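Local coordinates for osmolarity sensor protein EnvZ (Escherichia coli, PDB 5XGA) that probably senses osmotic conditions as the periplasmic domain of a histidine kinase, and here binds the detergent CHAPS, at residues A[12-17]-A[77-82]; A[51-56]-A[112-117]; A[70-75]-A[89-94]. All coordinates share one frame; numbering follows the deposited sequence.

Contact 1 of 3, residues A[12-17]-A[77-82]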
loop_
_atom_site.group_PDB
_atom_site.type_symbol
_atom_site.label_atom_id
_atom_site.label_comp_id
_atom_site.label_asym_id
_atom_site.label_seq_id
_atom_site.Cartn_x
_atom_site.Cartn_y
_atom_site.Cartn_z
ATOM N N GLN A 12 3.131 -4.225 -10.830
ATOM C CA GLN A 12 1.698 -4.515 -10.811
ATOM C C GLN A 12 1.145 -4.494 -9.387
ATOM O O GLN A 12 0.016 -4.041 -9.149
ATOM C CB GLN A 12 1.439 -5.878 -11.443
ATOM C CG GLN A 12 -0.009 -6.227 -11.571
ATOM C CD GLN A 12 -0.174 -7.511 -12.335
ATOM O OE1 GLN A 12 0.721 -8.364 -12.317
ATOM N NE2 GLN A 12 -1.299 -7.657 -13.031
ATOM N N PHE A 13 1.935 -5.012 -8.445
ATOM C CA PHE A 13 1.513 -5.054 -7.051
ATOM C C PHE A 13 1.327 -3.649 -6.503
ATOM O O PHE A 13 0.361 -3.379 -5.798
ATOM C CB PHE A 13 2.513 -5.812 -6.196
ATOM C CG PHE A 13 2.111 -5.908 -4.755
ATOM C CD1 PHE A 13 1.088 -6.750 -4.362
ATOM C CD2 PHE A 13 2.766 -5.167 -3.792
ATOM C CE1 PHE A 13 0.728 -6.846 -3.030
ATOM C CE2 PHE A 13 2.406 -5.259 -2.459
ATOM C CZ PHE A 13 1.392 -6.096 -2.081
ATOM N N ASN A 14 2.265 -2.758 -6.826
ATOM C CA ASN A 14 2.149 -1.359 -6.416
ATOM C C ASN A 14 0.865 -0.713 -6.944
ATOM O O ASN A 14 0.211 0.081 -6.245
ATOM C CB ASN A 14 3.379 -0.570 -6.891
ATOM C CG ASN A 14 3.544 0.746 -6.169
ATOM O OD1 ASN A 14 3.456 1.832 -6.774
ATOM N ND2 ASN A 14 3.794 0.666 -4.866
ATOM N N LYS A 15 0.505 -1.036 -8.185
ATOM C CA LYS A 15 -0.712 -0.471 -8.773
ATOM C C LYS A 15 -1.931 -0.958 -8.014
ATOM O O LYS A 15 -2.852 -0.190 -7.711
ATOM C CB LYS A 15 -0.854 -0.848 -10.248
ATOM C CG LYS A 15 0.215 -0.289 -11.164
ATOM C CD LYS A 15 -0.148 -0.522 -12.633
ATOM C CE LYS A 15 -0.973 0.640 -13.168
ATOM N NZ LYS A 15 -0.240 1.938 -12.995
ATOM N N VAL A 16 -1.935 -2.254 -7.730
ATOM C CA VAL A 16 -3.021 -2.882 -6.989
ATOM C C VAL A 16 -3.137 -2.295 -5.591
ATOM O O VAL A 16 -4.208 -1.859 -5.161
ATOM C CB VAL A 16 -2.802 -4.394 -6.886
ATOM C CG1 VAL A 16 -3.694 -4.977 -5.800
ATOM C CG2 VAL A 16 -3.054 -5.045 -8.243
ATOM N N LEU A 17 -2.014 -2.278 -4.891
ATOM C CA LEU A 17 -1.944 -1.718 -3.552
ATOM C C LEU A 17 -2.466 -0.279 -3.492
ATOM O O LEU A 17 -3.221 0.088 -2.588
ATOM C CB LEU A 17 -0.501 -1.772 -3.068
ATOM C CG LEU A 17 -0.199 -1.223 -1.691
ATOM C CD1 LEU A 17 -0.944 -2.017 -0.653
ATOM C CD2 LEU A 17 1.308 -1.287 -1.464
ATOM N N HIS A 77 6.100 7.927 -6.477
ATOM C CA HIS A 77 5.304 8.923 -7.202
ATOM C C HIS A 77 3.993 8.313 -7.705
ATOM O O HIS A 77 2.925 8.931 -7.615
ATOM C CB HIS A 77 6.092 9.495 -8.372
ATOM C CG HIS A 77 6.988 10.625 -7.994
ATOM N ND1 HIS A 77 6.563 11.938 -7.977
ATOM C CD2 HIS A 77 8.286 10.644 -7.608
ATOM C CE1 HIS A 77 7.562 12.717 -7.604
ATOM N NE2 HIS A 77 8.618 11.956 -7.370
ATOM N N GLN A 78 4.089 7.095 -8.230
ATOM C CA GLN A 78 2.916 6.381 -8.721
ATOM C C GLN A 78 1.912 6.209 -7.580
ATOM O O GLN A 78 0.720 6.423 -7.754
ATOM C CB GLN A 78 3.312 5.022 -9.314
ATOM C CG GLN A 78 2.122 4.211 -9.850
ATOM C CD GLN A 78 2.514 2.861 -10.456
ATOM O OE1 GLN A 78 2.224 2.586 -11.623
ATOM N NE2 GLN A 78 3.160 2.014 -9.658
ATOM N N MET A 79 2.402 5.837 -6.407
ATOM C CA MET A 79 1.551 5.706 -5.230
ATOM C C MET A 79 1.012 7.077 -4.812
ATOM O O MET A 79 -0.184 7.230 -4.572
ATOM C CB MET A 79 2.330 5.055 -4.081
ATOM C CG MET A 79 1.553 4.940 -2.766
ATOM S SD MET A 79 0.280 3.651 -2.800
ATOM C CE MET A 79 1.284 2.175 -3.088
ATOM N N ALA A 80 1.887 8.075 -4.751
ATOM C CA ALA A 80 1.463 9.427 -4.342
ATOM C C ALA A 80 0.323 9.954 -5.215
ATOM O O ALA A 80 -0.650 10.533 -4.716
ATOM C CB ALA A 80 2.645 10.402 -4.390
ATOM N N GLN A 81 0.460 9.761 -6.519
ATOM C CA GLN A 81 -0.548 10.222 -7.470
ATOM C C GLN A 81 -1.900 9.548 -7.264
ATOM O O GLN A 81 -2.933 10.187 -7.411
ATOM C CB GLN A 81 -0.071 9.986 -8.901
ATOM C CG GLN A 81 -0.320 11.153 -9.829
ATOM C CD GLN A 81 0.805 11.335 -10.824
ATOM O OE1 GLN A 81 1.579 10.407 -11.081
ATOM N NE2 GLN A 81 0.916 12.538 -11.382
ATOM N N GLN A 82 -1.902 8.259 -6.936
ATOM C CA GLN A 82 -3.156 7.533 -6.745
ATOM C C GLN A 82 -3.791 7.859 -5.409
ATOM O O GLN A 82 -5.008 7.998 -5.305
ATOM C CB GLN A 82 -2.933 6.021 -6.849
ATOM C CG GLN A 82 -2.703 5.521 -8.251
ATOM C CD GLN A 82 -3.905 5.736 -9.147
ATOM O OE1 GLN A 82 -5.006 5.236 -8.878
ATOM N NE2 GLN A 82 -3.700 6.491 -10.220
#

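Contact 2 of 3, residues A[51-56]-A[112-117]. With CPS (3-[(3-cholamidopropyl)dimethylammonio]-1-propanesulfonate), chain B.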
loop_
_atom_site.group_PDB
_atom_site.type_symbol
_atom_site.label_atom_id
_atom_site.label_comp_id
_atom_site.label_asym_id
_atom_site.label_seq_id
_atom_site.Cartn_x
_atom_site.Cartn_y
_atom_site.Cartn_z
ATOM N N LEU A 51 -5.064 -7.620 2.180
ATOM C CA LEU A 51 -3.727 -7.118 1.887
ATOM C C LEU A 51 -2.702 -7.622 2.891
ATOM O O LEU A 51 -1.507 -7.609 2.611
ATOM C CB LEU A 51 -3.702 -5.599 1.865
ATOM C CG LEU A 51 -4.277 -4.935 0.626
ATOM C CD1 LEU A 51 -4.336 -3.429 0.868
ATOM C CD2 LEU A 51 -3.423 -5.241 -0.574
ATOM N N GLY A 52 -3.158 -8.037 4.067
ATOM C CA GLY A 52 -2.226 -8.440 5.116
ATOM C C GLY A 52 -1.394 -7.272 5.638
ATOM O O GLY A 52 -0.209 -7.411 5.958
ATOM N N ILE A 53 -2.016 -6.105 5.730
ATOM C CA ILE A 53 -1.340 -4.928 6.243
ATOM C C ILE A 53 -0.980 -5.108 7.711
ATOM O O ILE A 53 -1.824 -5.510 8.516
ATOM C CB ILE A 53 -2.219 -3.675 6.091
ATOM C CG1 ILE A 53 -2.231 -3.206 4.634
ATOM C CG2 ILE A 53 -1.764 -2.554 7.056
ATOM C CD1 ILE A 53 -3.347 -2.222 4.316
ATOM N N SER A 54 0.277 -4.820 8.045
ATOM C CA SER A 54 0.679 -4.613 9.431
ATOM C C SER A 54 1.050 -3.155 9.596
ATOM O O SER A 54 1.612 -2.557 8.674
ATOM C CB SER A 54 1.875 -5.498 9.815
ATOM O OG SER A 54 1.524 -6.871 9.762
ATOM N N LEU A 55 0.743 -2.589 10.764
ATOM C CA LEU A 55 1.104 -1.207 11.090
ATOM C C LEU A 55 2.252 -1.174 12.086
ATOM O O LEU A 55 2.184 -1.820 13.132
ATOM C CB LEU A 55 -0.088 -0.449 11.670
ATOM C CG LEU A 55 -1.358 -0.430 10.830
ATOM C CD1 LEU A 55 -2.417 0.439 11.515
ATOM C CD2 LEU A 55 -1.057 0.096 9.429
ATOM N N TYR A 56 3.288 -0.407 11.760
ATOM C CA TYR A 56 4.503 -0.316 12.571
ATOM C C TYR A 56 4.789 1.102 13.040
ATOM O O TYR A 56 4.636 2.048 12.277
ATOM C CB TYR A 56 5.710 -0.799 11.779
ATOM C CG TYR A 56 5.845 -2.293 11.655
ATOM C CD1 TYR A 56 4.954 -3.033 10.887
ATOM C CD2 TYR A 56 6.887 -2.958 12.278
ATOM C CE1 TYR A 56 5.093 -4.406 10.760
ATOM C CE2 TYR A 56 7.031 -4.334 12.163
ATOM C CZ TYR A 56 6.132 -5.051 11.404
ATOM O OH TYR A 56 6.287 -6.424 11.284
ATOM N N VAL A 112 3.330 1.384 7.011
ATOM C CA VAL A 112 2.439 0.315 6.563
ATOM C C VAL A 112 3.273 -0.780 5.908
ATOM O O VAL A 112 3.989 -0.516 4.938
ATOM C CB VAL A 112 1.378 0.854 5.571
ATOM C CG1 VAL A 112 0.617 -0.270 4.918
ATOM C CG2 VAL A 112 0.422 1.817 6.284
ATOM N N ARG A 113 3.200 -1.995 6.450
ATOM C CA ARG A 113 3.960 -3.112 5.900
ATOM C C ARG A 113 3.048 -4.056 5.145
ATOM O O ARG A 113 2.095 -4.583 5.712
ATOM C CB ARG A 113 4.686 -3.889 6.998
ATOM C CG ARG A 113 5.522 -5.046 6.439
ATOM C CD ARG A 113 5.924 -6.012 7.539
ATOM N NE ARG A 113 6.780 -7.078 7.019
ATOM C CZ ARG A 113 6.337 -8.263 6.604
ATOM N NH1 ARG A 113 5.046 -8.554 6.651
ATOM N NH2 ARG A 113 7.199 -9.167 6.147
ATOM N N VAL A 114 3.349 -4.269 3.866
ATOM C CA VAL A 114 2.527 -5.127 3.014
ATOM C C VAL A 114 3.404 -6.053 2.181
ATOM O O VAL A 114 4.094 -5.606 1.267
ATOM C CB VAL A 114 1.628 -4.296 2.060
ATOM C CG1 VAL A 114 0.583 -5.178 1.403
ATOM C CG2 VAL A 114 0.937 -3.190 2.817
ATOM N N PRO A 115 3.389 -7.350 2.504
ATOM C CA PRO A 115 4.086 -8.359 1.699
ATOM C C PRO A 115 3.431 -8.551 0.342
ATOM O O PRO A 115 2.197 -8.580 0.250
ATOM C CB PRO A 115 3.956 -9.635 2.541
ATOM C CG PRO A 115 2.677 -9.442 3.275
ATOM C CD PRO A 115 2.658 -7.957 3.628
ATOM N N LEU A 116 4.248 -8.670 -0.701
ATOM C CA LEU A 116 3.748 -9.051 -2.018
ATOM C C LEU A 116 3.371 -10.532 -1.982
ATOM O O LEU A 116 4.194 -11.372 -1.627
ATOM C CB LEU A 116 4.797 -8.773 -3.106
ATOM C CG LEU A 116 4.391 -8.955 -4.577
ATOM C CD1 LEU A 116 5.299 -8.133 -5.467
ATOM C CD2 LEU A 116 4.444 -10.416 -4.993
ATOM N N THR A 117 2.132 -10.858 -2.334
ATOM C CA THR A 117 1.698 -12.250 -2.280
ATOM C C THR A 117 0.978 -12.679 -3.544
ATOM O O THR A 117 0.617 -11.852 -4.375
ATOM C CB THR A 117 0.755 -12.507 -1.088
ATOM O OG1 THR A 117 -0.450 -11.760 -1.274
ATOM C CG2 THR A 117 1.406 -12.076 0.213
HETATM C C1 CPS B . -3.602 4.116 5.100
HETATM C C2 CPS B . -4.042 3.735 6.494
HETATM C C3 CPS B . -6.242 4.975 6.149
HETATM C C4 CPS B . -7.258 5.933 6.724
HETATM C C5 CPS B . -7.696 5.513 8.088
HETATM C C6 CPS B . -6.466 5.353 8.940
HETATM C C7 CPS B . -6.951 5.151 10.344
HETATM C C8 CPS B . -8.160 6.058 10.373
HETATM C C9 CPS B . -8.410 6.540 8.944
HETATM C C10 CPS B . -8.522 4.243 7.923
HETATM C C11 CPS B . -4.783 2.424 6.374
HETATM C C12 CPS B . -2.712 5.343 5.091
HETATM C C13 CPS B . -1.483 5.083 5.925
HETATM C C14 CPS B . -1.924 4.822 7.356
HETATM C C15 CPS B . -2.821 3.610 7.408
HETATM C C16 CPS B . -3.182 3.290 8.849
HETATM C C17 CPS B . -4.280 4.195 9.404
HETATM C C18 CPS B . -5.477 4.318 8.438
HETATM C C19 CPS B . -5.040 4.742 7.055
HETATM C C20 CPS B . -9.905 6.824 8.688
HETATM C C21 CPS B . -10.297 7.080 7.230
HETATM C C22 CPS B . -10.421 7.951 9.579
HETATM C C23 CPS B . -11.926 8.142 9.651
HETATM C C24 CPS B . -12.307 8.742 10.999
HETATM C C25 CPS B . -13.398 8.424 13.186
HETATM C C26 CPS B . -14.078 7.345 14.052
HETATM C C27 CPS B . -14.432 7.786 15.484
HETATM C C28 CPS B . -16.636 6.878 15.570
HETATM C C29 CPS B . -14.783 5.476 16.064
HETATM C C30 CPS B . -15.293 7.181 17.634
HETATM N N1 CPS B . -12.974 7.964 11.854
HETATM N N2 CPS B . -15.311 6.837 16.198
HETATM O O1 CPS B . -12.034 9.898 11.297
HETATM O O2 CPS B . -0.588 6.186 5.789
HETATM O O3 CPS B . -3.731 5.455 9.788
HETATM O O4 CPS B . -6.643 7.190 6.833
HETATM O O HOH W 1 2.646 -7.011 7.086
#

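Contact 3 of 3, residues A[70-75]-A[89-94]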
loop_
_atom_site.group_PDB
_atom_site.type_symbol
_atom_site.label_atom_id
_atom_site.label_comp_id
_atom_site.label_asym_id
_atom_site.label_seq_id
_atom_site.Cartn_x
_atom_site.Cartn_y
_atom_site.Cartn_z
ATOM N N GLN A 70 14.812 -0.229 0.390
ATOM C CA GLN A 70 15.346 0.890 -0.389
ATOM C C GLN A 70 14.239 1.736 -1.004
ATOM O O GLN A 70 13.202 1.208 -1.400
ATOM C CB GLN A 70 16.273 0.377 -1.492
ATOM C CG GLN A 70 17.086 -0.861 -1.098
ATOM C CD GLN A 70 16.585 -2.128 -1.783
ATOM O OE1 GLN A 70 15.952 -2.989 -1.158
ATOM N NE2 GLN A 70 16.868 -2.248 -3.077
ATOM N N HIS A 71 14.475 3.043 -1.095
ATOM C CA HIS A 71 13.515 3.973 -1.673
ATOM C C HIS A 71 13.292 3.670 -3.149
ATOM O O HIS A 71 14.235 3.478 -3.896
ATOM C CB HIS A 71 13.999 5.420 -1.482
ATOM C CG HIS A 71 13.213 6.442 -2.250
ATOM N ND1 HIS A 71 12.079 7.045 -1.749
ATOM C CD2 HIS A 71 13.419 6.990 -3.473
ATOM C CE1 HIS A 71 11.609 7.904 -2.638
ATOM N NE2 HIS A 71 12.402 7.889 -3.693
ATOM N N TYR A 72 12.030 3.588 -3.554
ATOM C CA TYR A 72 11.676 3.455 -4.967
ATOM C C TYR A 72 10.973 4.721 -5.452
ATOM O O TYR A 72 9.848 5.007 -5.045
ATOM C CB TYR A 72 10.774 2.246 -5.187
ATOM C CG TYR A 72 11.541 0.958 -5.340
ATOM C CD1 TYR A 72 12.379 0.503 -4.327
ATOM C CD2 TYR A 72 11.422 0.194 -6.491
ATOM C CE1 TYR A 72 13.077 -0.686 -4.466
ATOM C CE2 TYR A 72 12.116 -0.992 -6.638
ATOM C CZ TYR A 72 12.939 -1.425 -5.625
ATOM O OH TYR A 72 13.629 -2.603 -5.777
ATOM N N GLU A 73 11.641 5.469 -6.322
ATOM C CA GLU A 73 11.181 6.798 -6.694
ATOM C C GLU A 73 9.939 6.720 -7.557
ATOM O O GLU A 73 8.950 7.406 -7.296
ATOM C CB GLU A 73 12.294 7.561 -7.418
ATOM C CG GLU A 73 11.926 8.967 -7.886
ATOM C CD GLU A 73 11.846 9.985 -6.761
ATOM O OE1 GLU A 73 12.075 9.615 -5.591
ATOM O OE2 GLU A 73 11.540 11.166 -7.050
ATOM N N PHE A 74 9.972 5.882 -8.587
ATOM C CA PHE A 74 8.807 5.787 -9.447
ATOM C C PHE A 74 7.618 5.227 -8.672
ATOM O O PHE A 74 6.519 5.774 -8.741
ATOM C CB PHE A 74 9.085 4.934 -10.683
ATOM C CG PHE A 74 7.900 4.807 -11.587
ATOM C CD1 PHE A 74 7.464 5.897 -12.329
ATOM C CD2 PHE A 74 7.198 3.614 -11.678
ATOM C CE1 PHE A 74 6.352 5.794 -13.157
ATOM C CE2 PHE A 74 6.093 3.505 -12.504
ATOM C CZ PHE A 74 5.669 4.597 -13.241
ATOM N N LEU A 75 7.828 4.145 -7.929
ATOM C CA LEU A 75 6.727 3.577 -7.150
ATOM C C LEU A 75 6.145 4.610 -6.183
ATOM O O LEU A 75 4.929 4.678 -5.992
ATOM C CB LEU A 75 7.186 2.345 -6.373
ATOM C CG LEU A 75 7.723 1.135 -7.152
ATOM C CD1 LEU A 75 7.973 0.000 -6.187
ATOM C CD2 LEU A 75 6.775 0.694 -8.275
ATOM N N VAL A 89 7.366 5.098 -0.756
ATOM C CA VAL A 89 7.332 3.652 -0.908
ATOM C C VAL A 89 8.759 3.128 -0.876
ATOM O O VAL A 89 9.606 3.558 -1.658
ATOM C CB VAL A 89 6.652 3.216 -2.225
ATOM C CG1 VAL A 89 6.872 1.723 -2.479
ATOM C CG2 VAL A 89 5.140 3.582 -2.217
ATOM N N ARG A 90 9.023 2.202 0.035
ATOM C CA ARG A 90 10.316 1.525 0.070
ATOM C C ARG A 90 10.096 0.036 -0.114
ATOM O O ARG A 90 9.054 -0.495 0.294
ATOM C CB ARG A 90 11.042 1.807 1.386
ATOM C CG ARG A 90 11.368 3.268 1.602
ATOM C CD ARG A 90 12.375 3.457 2.721
ATOM N NE ARG A 90 12.320 4.828 3.210
ATOM C CZ ARG A 90 12.732 5.208 4.411
ATOM N NH1 ARG A 90 13.243 4.311 5.245
ATOM N NH2 ARG A 90 12.627 6.478 4.778
ATOM N N VAL A 91 11.051 -0.650 -0.736
ATOM C CA VAL A 91 10.869 -2.083 -0.958
ATOM C C VAL A 91 12.035 -2.887 -0.420
ATOM O O VAL A 91 13.207 -2.621 -0.728
ATOM C CB VAL A 91 10.685 -2.438 -2.441
ATOM C CG1 VAL A 91 10.436 -3.951 -2.587
ATOM C CG2 VAL A 91 9.523 -1.642 -3.048
ATOM N N GLU A 92 11.677 -3.871 0.390
ATOM C CA GLU A 92 12.615 -4.813 0.971
ATOM C C GLU A 92 12.614 -6.022 0.064
ATOM O O GLU A 92 11.671 -6.825 0.073
ATOM C CB GLU A 92 12.195 -5.146 2.408
ATOM C CG GLU A 92 12.837 -6.335 3.053
ATOM C CD GLU A 92 12.273 -6.569 4.440
ATOM O OE1 GLU A 92 12.765 -7.466 5.147
ATOM O OE2 GLU A 92 11.326 -5.846 4.823
ATOM N N VAL A 93 13.639 -6.109 -0.774
ATOM C CA VAL A 93 13.709 -7.173 -1.764
ATOM C C VAL A 93 14.418 -8.368 -1.156
ATOM O O VAL A 93 14.631 -9.386 -1.815
ATOM C CB VAL A 93 14.412 -6.712 -3.049
ATOM C CG1 VAL A 93 13.479 -5.808 -3.855
ATOM C CG2 VAL A 93 15.715 -5.995 -2.717
ATOM N N ASN A 94 14.772 -8.230 0.118
ATOM C CA ASN A 94 15.163 -9.374 0.926
ATOM C C ASN A 94 13.935 -10.253 1.131
ATOM O O ASN A 94 12.815 -9.848 0.799
ATOM C CB ASN A 94 15.750 -8.938 2.280
ATOM C CG ASN A 94 15.908 -7.423 2.403
ATOM O OD1 ASN A 94 15.922 -6.693 1.406
ATOM N ND2 ASN A 94 16.037 -6.947 3.638
#

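Contact 1 of 3, residues A[12-17]-A[77-82]
Asn14 and Gln78 meet amide to amide, running antiparallel past one another with their planes 25° apart. Gln78 NE2 gives a hydrogen bond of 2.9 Å to Asn14 OD1, arriving in the carbonyl plane on a lone pair. The other end of the Gln78 amide is gripped too: Lys15 NZ donates to Gln78 OE1 at 2.9 Å, from above the carbonyl plane, after the lysine chain has bent at chi3 and chi4 to bring the ammonium back across the glutamine. Held at both ends, the Gln78 amide has its rotation fixed. On the inner side polar contact gives way to apolar packing. Met79 CE reaches Leu17 CD2 at 3.8 Å and also lies 3.4 Å from Asn14 ND2, a buried nitrogen with no hydrogen-bond partner in the model. The methionine gets there by folding back at chi2 and chi3. Val89 lies beneath both Asn14 and Met79, while Val100 receives Leu17, so strands 87-92 and 99-104 form the floor. The segment axes approach to 9.7 Å and cross at -19°. This is a nearly parallel helix pair laid on one face of an antiparallel sheet, an alpha+beta layering consistent with a PAS-like sensor domain.

Contact 2 of 3, residues A[51-56]-A[112-117]
Arg113 lies alongside Tyr56, both side chains leaving the sheet on the face they share with Ser54. Its CB sits 3.7 Å from Ser54 O and also meets Tyr56 CE1. From there the chain runs extended to NE, with CG anti to the backbone N (chi1 -178°), which carries it up the length of the tyrosine. CD passes Tyr56 CE1 at 3.7 Å and is nearly as close to the phenol OH. At the tip, NH1 donates to a water lying in the guanidinium plane at its edge. That same water donates to Gly52 O and Arg113 O and is hydrogen-bonded to Ser54 OG, so it ties the arginine's tip to its own backbone and to the turn before the strand. Trp101, on strand 99-104, packs against both Arg113 and Tyr56.

Beneath these side chains, Ser54 and Arg113 form an antiparallel hydrogen-bonded pair: Ser54 N reaches Arg113 O at 3.0 Å, and Arg113 N reaches Ser54 O at 2.8 Å. Strand 54-57 is thereby joined to strand 110-115 at one margin of the five-stranded antiparallel sheet. Strand 54-57 is entered from helix 41-51 through a Schellman motif, where Gly52 supplies the positive phi.

The other face is apolar. Ile53 CG1 packs on Val114 CG2 at 3.7 Å, and its CG2 touches Val112 CG1. Leu55 and Val112, a non-hydrogen-bonded pair, stand next to each other on this face and both meet the steroid of a bound CHAPS. Val112 CG2 is 3.8 Å from C13 of the detergent, and Leu55 CD2 is 3.9 Å from its C16. Thr104 and Ser107 hydrogen-bond the same molecule.

Contact 3 of 3, residues A[70-75]-A[89-94]
Val91 sets its CG2 methyl over the face of the Tyr72 ring, a CH-pi contact 3.9 Å from the ring centroid and only 15° off the normal. The methyl is shared: Leu75 CD1 touches it at 3.9 Å, so it meets both the tyrosine ring and the leucine. Val91 CB adds a 3.6 Å contact to Tyr72 CE1. The ring reaches this place because Tyr72 CG stands anti to the carbonyl carbon (chi1 -84°), beside the backbone N. At one end of the cluster Leu75 CB packs on Val89 CG1; at the other, Val93 CG1 lies near the phenol OH. Leu10 of helix 10-24 touches Tyr72, Leu75 and Val91, covering this apolar group.

Outside the cluster comes the backbone pairing. Gln70 and Val91 form an antiparallel hydrogen-bonded pair, with bonds in both directions, and the next bond runs from Tyr72 N to Val89 O at 3.1 Å, nearly straight (172° at the hydrogen). Between them, His71 and Arg90 form the non-hydrogen-bonded pair, and their side chains turn to the opposite face from Val91.

On that face lies the polar margin of the contact. His71 NE2 donates to Glu73 OE1 at 2.6 Å, with the oxygen in the ring plane. Glu88 ties the two rows together beyond the segments, its OE2 taking a hydrogen bond from His71 ND1 and a salt bridge from Arg90 NE. With nitrogens bonded to two carboxylates, the imidazole is held in rotation and might favour a charged form. Tyr72, at the N-cap position, marks the change from strand 70-71 to helix 73-83. The arrangement is a strand-helix-strand connection in which the helix leads back to an antiparallel neighbour and packs on the sheet face that carries Val89 and Val91.

How the contacts relate
Contacts 1 and 3 share helix 73-83 and lie with centres 12 Å apart; they join where Met79 CB packs on Val89 CG2 at 3.7 Å. Contact 1 meets contact 2 through helix 10-24, Phe13 CZ lying 3.7 Å from Val114 CG1 and Leu17 CD1 meeting Leu51 CD1. Contacts 2 and 3 do not touch, their nearest atoms being about 5 Å apart. They join the two outermost strands, 54-57 and 70-71, to the same sheet. Contact 2 alone lines a CHAPS pocket; the side chains of Met79 and Val89 stay about 9 and 10 Å from a bound detergent. A five-stranded antiparallel sheet with flanking helices is consistent with a PAS-like sensor fold.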